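Side-chain contacts in TraI domain-containing protein (Salmonella typhi, PDB 2IPQ), which is of unknown function but carries a C-terminal domain of the putative TraI conjugal transfer nickase/helicase family, so it may act in conjugative DNA transfer: residues 12-17 against 22-27; 46-51 against 70-75; 74-77 against 81-84. All coordinates share one frame; numbering follows the deposited sequence.

Interaction 1. Residues 12-17 against 22-27; sequences WSWLRD and GDIPVN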
# COMPACT_ATOMS: atom_id res chain seq x y z
N TRP A 12 6.79 -7.94 -3.77
CA TRP A 12 5.82 -7.43 -4.75
C TRP A 12 4.85 -8.57 -5.16
O TRP A 12 3.64 -8.36 -5.31
CB TRP A 12 6.58 -6.90 -5.96
CG TRP A 12 5.70 -6.62 -7.13
CD1 TRP A 12 5.67 -7.31 -8.30
CD2 TRP A 12 4.73 -5.58 -7.24
NE1 TRP A 12 4.74 -6.75 -9.14
CE2 TRP A 12 4.14 -5.69 -8.51
CE3 TRP A 12 4.29 -4.56 -6.38
CZ2 TRP A 12 3.14 -4.83 -8.95
CZ3 TRP A 12 3.30 -3.69 -6.82
CH2 TRP A 12 2.73 -3.84 -8.09
N SER A 13 5.41 -9.76 -5.32
CA SER A 13 4.62 -10.96 -5.55
C SER A 13 3.60 -11.21 -4.43
O SER A 13 2.44 -11.55 -4.68
CB SER A 13 5.55 -12.17 -5.71
OG SER A 13 4.79 -13.35 -5.74
N TRP A 14 4.04 -11.05 -3.18
CA TRP A 14 3.16 -11.21 -2.02
C TRP A 14 2.05 -10.15 -1.98
O TRP A 14 0.88 -10.47 -1.73
CB TRP A 14 4.00 -11.16 -0.72
CG TRP A 14 3.19 -10.94 0.56
CD1 TRP A 14 2.64 -11.89 1.38
CD2 TRP A 14 2.87 -9.67 1.15
NE1 TRP A 14 1.99 -11.29 2.44
CE2 TRP A 14 2.12 -9.93 2.32
CE3 TRP A 14 3.15 -8.33 0.81
CZ2 TRP A 14 1.64 -8.91 3.16
CZ3 TRP A 14 2.67 -7.32 1.63
CH2 TRP A 14 1.93 -7.62 2.80
N LEU A 15 2.41 -8.90 -2.22
CA LEU A 15 1.45 -7.78 -2.16
C LEU A 15 0.43 -7.91 -3.30
O LEU A 15 -0.79 -7.81 -3.11
CB LEU A 15 2.19 -6.44 -2.37
CG LEU A 15 1.54 -5.08 -2.06
CD1 LEU A 15 1.17 -4.35 -3.30
CD2 LEU A 15 0.39 -5.11 -1.04
N ARG A 16 0.95 -8.13 -4.49
CA ARG A 16 0.13 -8.12 -5.68
C ARG A 16 -0.83 -9.32 -5.72
O ARG A 16 -2.04 -9.17 -5.94
CB ARG A 16 1.02 -8.08 -6.91
CG ARG A 16 0.33 -7.72 -8.16
CD ARG A 16 0.41 -8.86 -9.13
NE ARG A 16 1.73 -9.05 -9.72
CZ ARG A 16 2.42 -10.20 -9.67
NH1 ARG A 16 3.62 -10.30 -10.25
NH2 ARG A 16 1.91 -11.23 -9.03
N ASP A 17 -0.29 -10.52 -5.50
CA ASP A 17 -1.12 -11.71 -5.50
C ASP A 17 -2.01 -11.77 -4.26
O ASP A 17 -3.06 -12.39 -4.28
CB ASP A 17 -0.26 -12.97 -5.68
CG ASP A 17 0.49 -13.01 -7.04
OD1 ASP A 17 0.25 -12.13 -7.90
OD2 ASP A 17 1.31 -13.93 -7.27
N GLY A 22 -7.69 -11.34 -2.61
CA GLY A 22 -8.43 -10.85 -1.44
C GLY A 22 -7.87 -11.43 -0.15
O GLY A 22 -8.62 -11.72 0.75
N ASP A 23 -6.56 -11.57 -0.08
CA ASP A 23 -5.89 -12.25 1.03
C ASP A 23 -5.24 -11.24 2.00
O ASP A 23 -4.88 -11.59 3.12
CB ASP A 23 -4.81 -13.16 0.46
CG ASP A 23 -4.58 -14.41 1.29
OD1 ASP A 23 -5.57 -14.98 1.84
OD2 ASP A 23 -3.39 -14.82 1.39
N ILE A 24 -5.07 -9.99 1.55
CA ILE A 24 -4.52 -8.91 2.39
C ILE A 24 -5.68 -7.93 2.64
O ILE A 24 -6.30 -7.49 1.69
CB ILE A 24 -3.35 -8.20 1.63
CG1 ILE A 24 -2.12 -9.11 1.54
CG2 ILE A 24 -2.95 -6.87 2.26
CD1 ILE A 24 -1.20 -8.72 0.36
N PRO A 25 -5.99 -7.61 3.93
CA PRO A 25 -7.06 -6.65 4.24
C PRO A 25 -6.90 -5.26 3.59
O PRO A 25 -5.82 -4.68 3.56
CB PRO A 25 -6.99 -6.53 5.76
CG PRO A 25 -6.45 -7.91 6.19
CD PRO A 25 -5.37 -8.15 5.15
N VAL A 26 -8.00 -4.72 3.10
CA VAL A 26 -7.95 -3.50 2.30
C VAL A 26 -9.20 -2.71 2.76
O VAL A 26 -10.22 -3.33 3.05
CB VAL A 26 -7.94 -3.92 0.78
CG1 VAL A 26 -9.28 -4.55 0.37
CG2 VAL A 26 -7.56 -2.80 -0.13
N ASN A 27 -9.13 -1.38 2.87
CA ASN A 27 -10.33 -0.54 2.90
C ASN A 27 -11.07 -0.61 4.21
O ASN A 27 -12.30 -0.44 4.27
CB ASN A 27 -11.27 -0.91 1.76
CG ASN A 27 -10.78 -0.42 0.43
OD1 ASN A 27 -9.76 0.28 0.35
ND2 ASN A 27 -11.48 -0.80 -0.63

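Interaction 2. Residues 46-51 against 70-75; sequences GVFFLF and EQVQAA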
# COMPACT_ATOMS: atom_id res chain seq x y z
N GLY A 46 3.76 0.19 7.90
CA GLY A 46 2.77 -0.88 8.11
C GLY A 46 2.78 -2.01 7.08
O GLY A 46 2.72 -3.18 7.44
N VAL A 47 2.86 -1.70 5.79
CA VAL A 47 2.75 -2.76 4.78
C VAL A 47 3.98 -3.68 4.77
O VAL A 47 3.89 -4.85 4.45
CB VAL A 47 2.56 -2.19 3.37
CG1 VAL A 47 3.82 -1.44 2.95
CG2 VAL A 47 2.34 -3.35 2.38
N PHE A 48 5.14 -3.15 5.15
CA PHE A 48 6.35 -3.94 5.21
C PHE A 48 6.38 -4.80 6.47
O PHE A 48 6.82 -5.95 6.43
CB PHE A 48 7.57 -3.03 5.15
CG PHE A 48 7.71 -2.31 3.84
CD1 PHE A 48 7.83 -3.03 2.65
CD2 PHE A 48 7.73 -0.93 3.79
CE1 PHE A 48 7.96 -2.37 1.43
CE2 PHE A 48 7.86 -0.25 2.60
CZ PHE A 48 7.97 -0.97 1.40
N PHE A 49 5.91 -4.26 7.58
CA PHE A 49 5.77 -5.04 8.80
C PHE A 49 4.80 -6.20 8.61
O PHE A 49 5.01 -7.29 9.14
CB PHE A 49 5.27 -4.15 9.94
CG PHE A 49 6.32 -3.26 10.51
CD1 PHE A 49 7.65 -3.64 10.51
CD2 PHE A 49 5.97 -2.03 11.07
CE1 PHE A 49 8.63 -2.82 11.05
CE2 PHE A 49 6.95 -1.20 11.62
CZ PHE A 49 8.28 -1.60 11.60
N LEU A 50 3.74 -5.97 7.84
CA LEU A 50 2.78 -7.02 7.53
C LEU A 50 3.38 -8.13 6.65
O LEU A 50 3.13 -9.29 6.90
CB LEU A 50 1.52 -6.42 6.89
CG LEU A 50 0.38 -7.38 6.57
CD1 LEU A 50 -0.17 -8.17 7.82
CD2 LEU A 50 -0.77 -6.66 5.79
N PHE A 51 4.16 -7.76 5.63
CA PHE A 51 4.99 -8.70 4.85
C PHE A 51 5.86 -9.53 5.77
O PHE A 51 5.81 -10.75 5.76
CB PHE A 51 5.90 -7.95 3.86
CG PHE A 51 6.92 -8.83 3.16
CD1 PHE A 51 6.54 -9.65 2.09
CD2 PHE A 51 8.25 -8.86 3.58
CE1 PHE A 51 7.47 -10.46 1.44
CE2 PHE A 51 9.20 -9.69 2.93
CZ PHE A 51 8.81 -10.48 1.87
N GLU A 70 14.05 -1.87 6.33
CA GLU A 70 14.88 -1.08 5.44
C GLU A 70 15.23 -1.85 4.15
O GLU A 70 15.14 -1.30 3.06
CB GLU A 70 16.15 -0.62 6.19
CG GLU A 70 16.64 0.81 5.87
CD GLU A 70 18.06 1.13 6.45
OE1 GLU A 70 18.19 2.09 7.26
OE2 GLU A 70 19.04 0.44 6.09
N GLN A 71 15.64 -3.13 4.29
CA GLN A 71 15.98 -4.03 3.16
C GLN A 71 14.83 -4.19 2.16
O GLN A 71 14.97 -3.89 0.98
CB GLN A 71 16.35 -5.42 3.67
CG GLN A 71 17.78 -5.84 3.39
CD GLN A 71 18.68 -5.65 4.61
OE1 GLN A 71 19.66 -6.37 4.79
NE2 GLN A 71 18.34 -4.66 5.45
N VAL A 72 13.70 -4.67 2.65
CA VAL A 72 12.52 -4.86 1.81
C VAL A 72 12.08 -3.58 1.10
O VAL A 72 11.82 -3.61 -0.10
CB VAL A 72 11.32 -5.42 2.61
CG1 VAL A 72 10.22 -5.83 1.65
CG2 VAL A 72 11.76 -6.61 3.42
N GLN A 73 11.98 -2.48 1.84
CA GLN A 73 11.65 -1.18 1.24
C GLN A 73 12.61 -0.73 0.14
O GLN A 73 12.17 -0.35 -0.96
CB GLN A 73 11.55 -0.11 2.31
CG GLN A 73 11.41 1.30 1.75
CD GLN A 73 10.84 2.25 2.79
OE1 GLN A 73 10.98 2.01 3.99
NE2 GLN A 73 10.19 3.32 2.34
N ALA A 74 13.91 -0.78 0.41
CA ALA A 74 14.89 -0.53 -0.62
C ALA A 74 14.70 -1.48 -1.83
O ALA A 74 14.77 -1.06 -3.00
CB ALA A 74 16.34 -0.65 -0.06
N ALA A 75 14.49 -2.76 -1.55
CA ALA A 75 14.35 -3.71 -2.64
C ALA A 75 13.06 -3.37 -3.40
O ALA A 75 13.03 -3.36 -4.63
CB ALA A 75 14.35 -5.14 -2.13

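Interaction 3. Residues 74-77 against 81-84; sequences AAFE and KHRV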
# COMPACT_ATOMS: atom_id res chain seq x y z
N ALA A 74 13.91 -0.78 0.41
CA ALA A 74 14.89 -0.53 -0.62
C ALA A 74 14.70 -1.48 -1.83
O ALA A 74 14.77 -1.06 -3.00
CB ALA A 74 16.34 -0.65 -0.06
N ALA A 75 14.49 -2.76 -1.55
CA ALA A 75 14.35 -3.71 -2.64
C ALA A 75 13.06 -3.37 -3.40
O ALA A 75 13.03 -3.36 -4.63
CB ALA A 75 14.35 -5.14 -2.13
N PHE A 76 12.00 -3.08 -2.68
CA PHE A 76 10.75 -2.71 -3.35
C PHE A 76 10.92 -1.48 -4.25
O PHE A 76 10.46 -1.50 -5.38
CB PHE A 76 9.66 -2.42 -2.34
CG PHE A 76 8.42 -1.84 -2.97
CD1 PHE A 76 7.70 -2.56 -3.92
CD2 PHE A 76 7.98 -0.57 -2.61
CE1 PHE A 76 6.55 -2.03 -4.51
CE2 PHE A 76 6.82 -0.01 -3.20
CZ PHE A 76 6.12 -0.76 -4.14
N GLU A 77 11.54 -0.42 -3.75
CA GLU A 77 11.62 0.82 -4.53
C GLU A 77 12.41 0.67 -5.82
O GLU A 77 12.14 1.38 -6.80
CB GLU A 77 12.21 1.96 -3.71
CG GLU A 77 11.23 2.60 -2.73
CD GLU A 77 11.79 3.89 -2.14
OE1 GLU A 77 12.96 4.22 -2.47
OE2 GLU A 77 11.08 4.56 -1.36
N LYS A 81 7.48 0.28 -9.17
CA LYS A 81 6.04 0.09 -9.39
C LYS A 81 5.23 1.25 -8.83
O LYS A 81 4.07 1.48 -9.24
CB LYS A 81 5.57 -1.23 -8.76
CG LYS A 81 6.45 -2.44 -9.04
CD LYS A 81 6.38 -2.81 -10.51
CE LYS A 81 6.31 -4.29 -10.67
NZ LYS A 81 6.74 -4.67 -12.03
N HIS A 82 5.81 1.96 -7.87
CA HIS A 82 5.10 3.01 -7.15
C HIS A 82 5.01 4.26 -8.03
O HIS A 82 5.84 4.51 -8.92
CB HIS A 82 5.75 3.31 -5.79
CG HIS A 82 7.19 3.72 -5.87
ND1 HIS A 82 8.21 2.83 -6.18
CD2 HIS A 82 7.80 4.91 -5.65
CE1 HIS A 82 9.37 3.47 -6.17
NE2 HIS A 82 9.14 4.73 -5.85
N ARG A 83 3.98 5.07 -7.78
CA ARG A 83 3.91 6.35 -8.46
C ARG A 83 5.00 7.32 -7.96
O ARG A 83 5.23 7.48 -6.76
CB ARG A 83 2.50 6.91 -8.32
CG ARG A 83 2.32 8.33 -8.77
CD ARG A 83 0.96 8.89 -8.29
NE ARG A 83 0.52 10.01 -9.14
CZ ARG A 83 -0.26 11.00 -8.73
NH1 ARG A 83 -0.70 11.04 -7.49
NH2 ARG A 83 -0.60 11.98 -9.56
N VAL A 84 5.67 7.98 -8.88
CA VAL A 84 6.57 9.05 -8.54
C VAL A 84 6.14 10.23 -9.37
O VAL A 84 6.21 10.21 -10.60
CB VAL A 84 8.07 8.72 -8.83
CG1 VAL A 84 8.95 9.95 -8.57
CG2 VAL A 84 8.55 7.55 -8.00
O HOH W 1 8.42 0.19 -6.62

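Interaction 1. Residues 12-17 against 22-27
Ile24 reaches back from the loop after helix 4-20 and lays its CD1 methyl over one face of the Trp14 indole. This is a CH-pi contact. CD1 sits 4.0 Å from the centroid of the Trp14 six-membered ring, only 9° off the ring normal. It lies a little toward the rim, on the side of CE2 and CZ2. The Ile24 CG1 methylene follows behind it, 4.1 Å from Trp14 CZ2. Two torsions place the methyl: CG1 stands beside the backbone N of Ile24 (chi1 -71°), and CD1 then extends away from CA (chi2 156°).

The apolar packing continues to Leu15, whose CD2 is 4.2 Å from Ile24 CD1. The two side chains meet at about a right angle.

The same methyl also packs on backbone oxygens of the helix. CD1 of Ile24 is 3.4 Å from Trp14 O and 3.6 Å from Leu15 O. These are van der Waals contacts with a carbon.

The backbone supplies the turn. Gly22, with its positive phi, is the C-prime residue of a Schellman motif that ends the helix, and Asp23 N bonds to Gly18 O. Ile24 also has a backbone hydrogen bond with Gly18. Further on, the Ile24 side chain touches Val33 of strand 33-36, and the Trp14 ring meets Phe51 edge-to-face.

The link between the two side chains is therefore apolar and depends on shape. One methyl fills the angle between an indole face, a leucine and the helix backbone, while polar bonds of the main chain set the reversal.

Interaction 2. Residues 46-51 against 70-75
This is a buried, apolar helix-helix contact between the first turns of helix 46-54 and the middle of helix 68-77. Phe48 and Phe51, one turn apart, face Val72 and Gln73. The axes of the two segments come within 10.0 Å and run at 112°, so they cross rather than lie alongside.

Phe48 carries most of it. Its CG lies beside the backbone N (chi1 -66°), which sends the ring across to the partner helix. The CB of Gln73 rests 3.6 Å above one face of this ring, offset toward the rim near CE2 and CZ. It is a CH-pi contact. The ring also packs against the backbone, with Phe48 CZ 3.7 Å from Gln73 CA. Val47 CG1 covers the opposite face of the Phe48 ring, so the phenyl is held between its neighbour on the same helix and the other helix.

Val72 CG1 sits between the two rings, 3.8 Å from Phe48 CD1 and 4.1 Å from Phe51 CD2. Val72 CG2 goes to Phe51, 4.0 Å from its CE2. Phe11 of helix 4-20 touches both Val72 and the Phe48 ring. The Phe51 ring stacks with His55.

The Gln73 chain runs extended beyond CG, and its amide plane is tilted 32° from the Phe48 ring. OE1 accepts from Lys69 NZ, and NE2 pairs with Tyr111 OH. Gln73 thus splits its chemistry. Its methylenes serve as apolar surface for the phenyl, while its amide, still beside the ring's CE2, is satisfied by Lys69 and Tyr111, outside the two segments.

Interaction 3. Residues 74-77 against 81-84
His82 comes back against Phe76 and Glu77 at a water-bridged helix C-terminus in the TraI C-terminal domain, where the loop after helix 68-77 turns back on its last turn. From CB, the side chain turns into the crowded position: CG lies between the backbone N and the carbonyl carbon (chi1 57°). This brings the ring over to the helix end. His82 ND1 is hydrogen-bonded to the oxygen of water 1 at 2.7 Å, in the plane of the imidazole. CE1, next round the ring, packs against Glu77. It lies 3.5 Å from Glu77 O, edge-on, and 4.0 Å from Glu77 CG. NE2 is 4.9 Å from Glu77 OE2, which is too far for a bond. That carboxylate oxygen is instead held by Arg89 in a salt bridge and by Tyr111 OH.

Phe76 lies obliquely to the imidazole, with the ring planes at 43°. Its CE1 is 4.4 Å from Lys81 CB. Tyr111 meets both the Phe76 and His82 rings edge-to-face.

The water has two further partners. It accepts from Lys81 N. It donates to the helix-end carbonyl, its oxygen 2.9 Å from Phe76 O, and lies over one face of the Phe76 ring, offset toward the rim.

Overall arrangement
From the N terminus, helix 4-20 comes first, and interaction 1 closes over the last turn of that helix, where the chain reverses toward strand 33-36. Interaction 2 then brings helix 46-54 onto helix 68-77, spanning a linker that includes the unmodelled residues 56-66. Interaction 3 shares Ala74 and Ala75 with it and folds the next loop back on the same helix. Interaction 1 is complete before the others begin; 2 and 3 meet on helix 68-77, and none nests in another. Helix 4-20 joins them: Trp14 CH2 lies 3.6 Å from Phe51 N of interaction 2, and Trp12 CE3 lies 3.9 Å from Phe76 CE1 of interaction 3. Phe48 CZ and Phe76 CD2, 4.0 Å apart, link the last two.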